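PDB 6G5O: cytochrome P450 from Zobellia galactanivorans, which belongs to the cytochrome P450 family of haem proteins and carries protoporphyrin IX with its iron in a largely helical fold. Local coordinates for residues E209-G212 and V213-T217; P78-G81 and V82-I86. All coordinates share one frame; numbering follows the deposited sequence.

Interaction 1. Residues E209-G212 and V213-T217; sequences EVKG and VMVLT. With HEM (protoporphyrin IX containing Fe), chain C.
Val210 meets Met214, and Lys211 meets Val215, as i-to-i+4 neighbours along one continuous alpha helix, 207-220, of the cytochrome P450 fold; its later turns reach the haem. Three backbone hydrogen bonds of the i-to-i+4 kind link the two segments. The bond from Val215 N to Lys211 O is 2.9 Å long and nearly straight, with an N-H...O angle of 173°. Met214 N reaches Val210 O, also at 2.9 Å, and Val213 N reaches Glu209 O at 3.2 Å. Val210 and Met214 point the same way, their closest side-chain carbons being Val210 CG1 and Met214 CG at 4.1 Å. Met214 then bends at chi2 and chi3, and its end leads away from Val210; Met191 and Tyr192 of helix 191-196 also touch this side chain. Lys211 and Val215 likewise run side by side, through CG and CG2, before the extended lysine chain leads NZ to a long, weak ion pair with Asp177. Leu216 sends CD2 to 3.5 Å from haem CMD, which fits its place in the haem pocket. One turn of helix is doubly fastened: Val213 O accepts from Thr217 N and, from the opposite face of the carbonyl plane, from Thr217 OG1. With Thr217 OG1 beside its own backbone N (chi1 -62°), that hydroxyl folds back along the helix to 2.7 Å from Val213 O.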
# COMPACT_ATOMS: atom_id res chain seq x y z
N GLU A 209 -21.89 -5.90 -2.18
CA GLU A 209 -21.15 -4.64 -2.33
C GLU A 209 -20.28 -4.39 -1.10
O GLU A 209 -19.16 -3.98 -1.24
CB GLU A 209 -22.10 -3.48 -2.58
CG GLU A 209 -22.61 -3.45 -4.01
CD GLU A 209 -23.85 -2.60 -4.15
OE1 GLU A 209 -24.77 -2.82 -3.36
OE2 GLU A 209 -23.89 -1.67 -5.00
N VAL A 210 -20.78 -4.66 0.09
CA VAL A 210 -20.02 -4.44 1.32
C VAL A 210 -18.81 -5.34 1.29
O VAL A 210 -17.73 -4.91 1.65
CB VAL A 210 -20.91 -4.65 2.58
CG1 VAL A 210 -20.11 -4.59 3.89
CG2 VAL A 210 -21.98 -3.58 2.60
N LYS A 211 -18.98 -6.56 0.80
CA LYS A 211 -17.88 -7.50 0.76
C LYS A 211 -16.79 -7.00 -0.20
O LYS A 211 -15.59 -7.14 0.06
CB LYS A 211 -18.40 -8.87 0.33
CG LYS A 211 -17.35 -9.96 0.24
CD LYS A 211 -17.96 -11.26 -0.25
CE LYS A 211 -16.89 -12.34 -0.46
NZ LYS A 211 -17.48 -13.70 -0.61
N GLY A 212 -17.24 -6.44 -1.32
CA GLY A 212 -16.37 -5.77 -2.29
C GLY A 212 -15.46 -4.67 -1.70
O GLY A 212 -14.28 -4.59 -2.04
N VAL A 213 -16.01 -3.86 -0.80
CA VAL A 213 -15.24 -2.85 -0.14
C VAL A 213 -14.32 -3.45 0.92
O VAL A 213 -13.17 -3.02 1.08
CB VAL A 213 -16.17 -1.83 0.57
CG1 VAL A 213 -15.33 -0.75 1.29
CG2 VAL A 213 -17.13 -1.20 -0.44
N MET A 214 -14.85 -4.41 1.67
CA MET A 214 -14.13 -4.95 2.83
C MET A 214 -12.97 -5.87 2.49
O MET A 214 -11.88 -5.76 3.10
CB MET A 214 -15.10 -5.60 3.81
CG MET A 214 -16.05 -4.65 4.50
SD MET A 214 -15.25 -3.22 5.28
CE MET A 214 -14.16 -4.10 6.43
N VAL A 215 -13.14 -6.74 1.49
CA VAL A 215 -12.00 -7.56 1.05
C VAL A 215 -10.85 -6.68 0.53
O VAL A 215 -9.65 -6.94 0.78
CB VAL A 215 -12.38 -8.56 -0.07
CG1 VAL A 215 -11.13 -9.25 -0.63
CG2 VAL A 215 -13.38 -9.59 0.43
N LEU A 216 -11.21 -5.69 -0.28
CA LEU A 216 -10.25 -4.73 -0.79
C LEU A 216 -9.53 -4.02 0.31
O LEU A 216 -8.34 -3.84 0.24
CB LEU A 216 -10.94 -3.72 -1.67
CG LEU A 216 -10.14 -2.48 -2.08
CD1 LEU A 216 -8.94 -2.83 -2.96
CD2 LEU A 216 -11.11 -1.50 -2.76
N THR A 217 -10.27 -3.60 1.31
CA THR A 217 -9.70 -2.90 2.45
C THR A 217 -8.67 -3.74 3.26
O THR A 217 -7.60 -3.22 3.62
CB THR A 217 -10.84 -2.39 3.36
OG1 THR A 217 -11.62 -1.46 2.61
CG2 THR A 217 -10.30 -1.71 4.56
CHA HEM C . -5.52 2.12 -4.14
CHB HEM C . -0.89 2.07 -2.76
CHC HEM C . -2.22 1.46 1.82
CHD HEM C . -6.76 0.89 0.40
C1A HEM C . -4.15 2.19 -4.15
C2A HEM C . -3.35 2.40 -5.31
C3A HEM C . -2.09 2.40 -4.91
C4A HEM C . -2.04 2.16 -3.52
CMA HEM C . -0.92 2.61 -5.82
CAA HEM C . -3.79 2.66 -6.75
CBA HEM C . -4.26 1.36 -7.38
CGA HEM C . -4.80 1.60 -8.78
O1A HEM C . -5.58 0.78 -9.25
O2A HEM C . -4.52 2.60 -9.46
C1B HEM C . -0.86 1.91 -1.39
C2B HEM C . 0.34 2.01 -0.66
C3B HEM C . -0.01 1.82 0.66
C4B HEM C . -1.49 1.62 0.65
CMB HEM C . 1.71 2.23 -1.23
CAB HEM C . 0.75 1.85 1.90
CBB HEM C . 1.99 2.28 2.04
C1C HEM C . -3.58 1.26 1.86
C2C HEM C . -4.31 0.90 2.99
C3C HEM C . -5.60 0.68 2.58
C4C HEM C . -5.63 0.94 1.18
CMC HEM C . -3.80 0.79 4.39
CAC HEM C . -6.77 0.32 3.40
CBC HEM C . -6.80 0.10 4.71
C1D HEM C . -6.77 1.25 -0.96
C2D HEM C . -8.02 1.31 -1.74
C3D HEM C . -7.70 1.67 -2.99
C4D HEM C . -6.23 1.78 -2.99
CMD HEM C . -9.38 1.07 -1.18
CAD HEM C . -8.66 1.87 -4.15
CBD HEM C . -9.06 3.32 -4.44
CGD HEM C . -10.09 3.39 -5.59
O1D HEM C . -10.29 2.38 -6.35
O2D HEM C . -10.77 4.44 -5.82
NA HEM C . -3.32 1.99 -3.05
NB HEM C . -1.90 1.66 -0.60
NC HEM C . -4.37 1.25 0.76
ND HEM C . -5.75 1.55 -1.76
FE HEM C . -3.92 1.62 -1.22
O HOH W 1 -3.43 -0.53 -1.69

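Interaction 2. Residues P78-G81 and V82-I86; sequences PVHG and VYRAI. With HEM (protoporphyrin IX containing Fe), chain C.
His80 and Arg84, one turn apart on helix 79-92, both donate to the same propionate oxygen of the haem, O2D. The histidine bond is the shorter and straighter: His80 NE2 to haem O2D is 2.8 Å with an N-H...O angle of 167°, and the oxygen lies near the ring plane at its edge. Arg84 NH1 stands 3.0 Å from haem O2D at a more bent 147°, with the oxygen again near the guanidinium plane at its edge. Two donors thus grip one carboxylate oxygen, an environment that would be expected to favour the ionised propionate. The two side chains run alongside each other, their planes turned 53° apart, and Arg84 CB sits over one face of the His80 ring, offset toward its rim. Arg84 CD comes within 3.5 Å of His80 CE1. In both residues CG stands anti to the backbone N, which sends both chains out on the haem side. Helical bonds fix this spacing: Arg84 N donates to His80 O at 3.0 Å, and Ala85 N donates to Gly81 O at 2.9 Å. On another flank, Val79 CG1 packs against Tyr83 CE2 at 4.0 Å. Further out, Arg84 NH1 also bonds Asn329 O, while the His80 ring meets that of His328, which also hydrogen-bonds the haem through ND1. The Tyr83 ring stacks with Phe200 and its hydroxyl has Glu209 of helix 207-220 as its polar partner, so this part of helix 79-92 lies between the haem propionate, strand 199-200 and the start of helix 207-220.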
# COMPACT_ATOMS: atom_id res chain seq x y z
N PRO A 78 -18.47 6.85 -14.72
CA PRO A 78 -18.83 7.72 -13.56
C PRO A 78 -19.31 7.00 -12.28
O PRO A 78 -19.45 7.64 -11.25
CB PRO A 78 -20.00 8.54 -14.12
CG PRO A 78 -20.66 7.58 -15.08
CD PRO A 78 -19.54 6.81 -15.73
N VAL A 79 -19.59 5.71 -12.37
CA VAL A 79 -20.09 4.95 -11.26
C VAL A 79 -19.05 4.89 -10.11
O VAL A 79 -19.41 4.93 -8.94
CB VAL A 79 -20.49 3.54 -11.71
CG1 VAL A 79 -20.89 2.69 -10.51
CG2 VAL A 79 -21.70 3.63 -12.68
N HIS A 80 -17.76 4.82 -10.46
CA HIS A 80 -16.66 4.90 -9.50
C HIS A 80 -16.81 6.04 -8.50
O HIS A 80 -16.69 5.84 -7.30
CB HIS A 80 -15.31 5.02 -10.21
CG HIS A 80 -14.17 5.26 -9.27
ND1 HIS A 80 -13.68 6.51 -9.00
CD2 HIS A 80 -13.44 4.40 -8.50
CE1 HIS A 80 -12.71 6.43 -8.10
NE2 HIS A 80 -12.53 5.16 -7.81
N GLY A 81 -17.12 7.24 -8.97
CA GLY A 81 -17.18 8.40 -8.07
C GLY A 81 -18.28 8.34 -7.05
O GLY A 81 -18.12 8.86 -5.96
N VAL A 82 -19.42 7.72 -7.42
CA VAL A 82 -20.54 7.53 -6.52
C VAL A 82 -20.17 6.58 -5.35
O VAL A 82 -20.36 6.94 -4.18
CB VAL A 82 -21.78 6.96 -7.26
CG1 VAL A 82 -22.93 6.77 -6.29
CG2 VAL A 82 -22.23 7.87 -8.43
N TYR A 83 -19.63 5.38 -5.62
CA TYR A 83 -19.18 4.49 -4.54
C TYR A 83 -18.07 5.18 -3.70
O TYR A 83 -17.99 5.06 -2.49
CB TYR A 83 -18.57 3.22 -5.10
CG TYR A 83 -19.53 2.14 -5.55
CD1 TYR A 83 -20.48 1.62 -4.67
CD2 TYR A 83 -19.44 1.59 -6.82
CE1 TYR A 83 -21.32 0.60 -5.06
CE2 TYR A 83 -20.29 0.57 -7.23
CZ TYR A 83 -21.23 0.07 -6.33
OH TYR A 83 -22.10 -0.93 -6.68
N ARG A 84 -17.19 5.87 -4.39
CA ARG A 84 -16.08 6.53 -3.75
C ARG A 84 -16.57 7.60 -2.76
O ARG A 84 -16.04 7.70 -1.66
CB ARG A 84 -15.11 7.12 -4.76
CG ARG A 84 -13.88 7.65 -4.00
CD ARG A 84 -12.59 7.54 -4.76
NE ARG A 84 -11.59 8.30 -4.05
CZ ARG A 84 -10.29 8.08 -4.06
NH1 ARG A 84 -9.78 7.06 -4.73
NH2 ARG A 84 -9.50 8.87 -3.34
N ALA A 85 -17.60 8.38 -3.14
CA ALA A 85 -18.18 9.42 -2.25
C ALA A 85 -18.83 8.81 -1.02
O ALA A 85 -18.82 9.43 0.05
CB ALA A 85 -19.20 10.30 -2.98
N ILE A 86 -19.38 7.60 -1.15
CA ILE A 86 -19.87 6.88 0.01
C ILE A 86 -18.78 6.55 1.04
O ILE A 86 -18.97 6.74 2.21
CB ILE A 86 -20.53 5.54 -0.36
CG1 ILE A 86 -21.85 5.76 -1.08
CG2 ILE A 86 -20.80 4.72 0.90
CD1 ILE A 86 -22.26 4.56 -1.92
CHA HEM C . -5.52 2.12 -4.14
CHB HEM C . -0.89 2.07 -2.76
CHC HEM C . -2.22 1.46 1.82
CHD HEM C . -6.76 0.89 0.40
C1A HEM C . -4.15 2.19 -4.15
C2A HEM C . -3.35 2.40 -5.31
C3A HEM C . -2.09 2.40 -4.91
C4A HEM C . -2.04 2.16 -3.52
CMA HEM C . -0.92 2.61 -5.82
CAA HEM C . -3.79 2.66 -6.75
CBA HEM C . -4.26 1.36 -7.38
CGA HEM C . -4.80 1.60 -8.78
O1A HEM C . -5.58 0.78 -9.25
O2A HEM C . -4.52 2.60 -9.46
C1B HEM C . -0.86 1.91 -1.39
C2B HEM C . 0.34 2.01 -0.66
C3B HEM C . -0.01 1.82 0.66
C4B HEM C . -1.49 1.62 0.65
CMB HEM C . 1.71 2.23 -1.23
CAB HEM C . 0.75 1.85 1.90
CBB HEM C . 1.99 2.28 2.04
C1C HEM C . -3.58 1.26 1.86
C2C HEM C . -4.31 0.90 2.99
C3C HEM C . -5.60 0.68 2.58
C4C HEM C . -5.63 0.94 1.18
CMC HEM C . -3.80 0.79 4.39
CAC HEM C . -6.77 0.32 3.40
CBC HEM C . -6.80 0.10 4.71
C1D HEM C . -6.77 1.25 -0.96
C2D HEM C . -8.02 1.31 -1.74
C3D HEM C . -7.70 1.67 -2.99
C4D HEM C . -6.23 1.78 -2.99
CMD HEM C . -9.38 1.07 -1.18
CAD HEM C . -8.66 1.87 -4.15
CBD HEM C . -9.06 3.32 -4.44
CGD HEM C . -10.09 3.39 -5.59
O1D HEM C . -10.29 2.38 -6.35
O2D HEM C . -10.77 4.44 -5.82
NA HEM C . -3.32 1.99 -3.05
NB HEM C . -1.90 1.66 -0.60
NC HEM C . -4.37 1.25 0.76
ND HEM C . -5.75 1.55 -1.76
FE HEM C . -3.92 1.62 -1.22
O HOH W 1 -3.43 -0.53 -1.69

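How the interactions relate
From the N terminus, interaction 2 comes first, on helix 79-92, and interaction 1 follows much later on helix 207-220. Each is a local turn of helix whose two segments adjoin, so neither closes a long loop; they stand in series, without nesting or crossing. Their centres are 14 Å apart, yet they touch directly: Glu209 OE2 of 209-212 lies 2.6 Å from Tyr83 OH of 82-86, a probable hydrogen bond. The haem joins them a second time, reached through a propionate from 78-86 and through methyl and vinyl carbons from 213-217. Together they tie helix 79-92 to helix 207-220 and both to the cofactor.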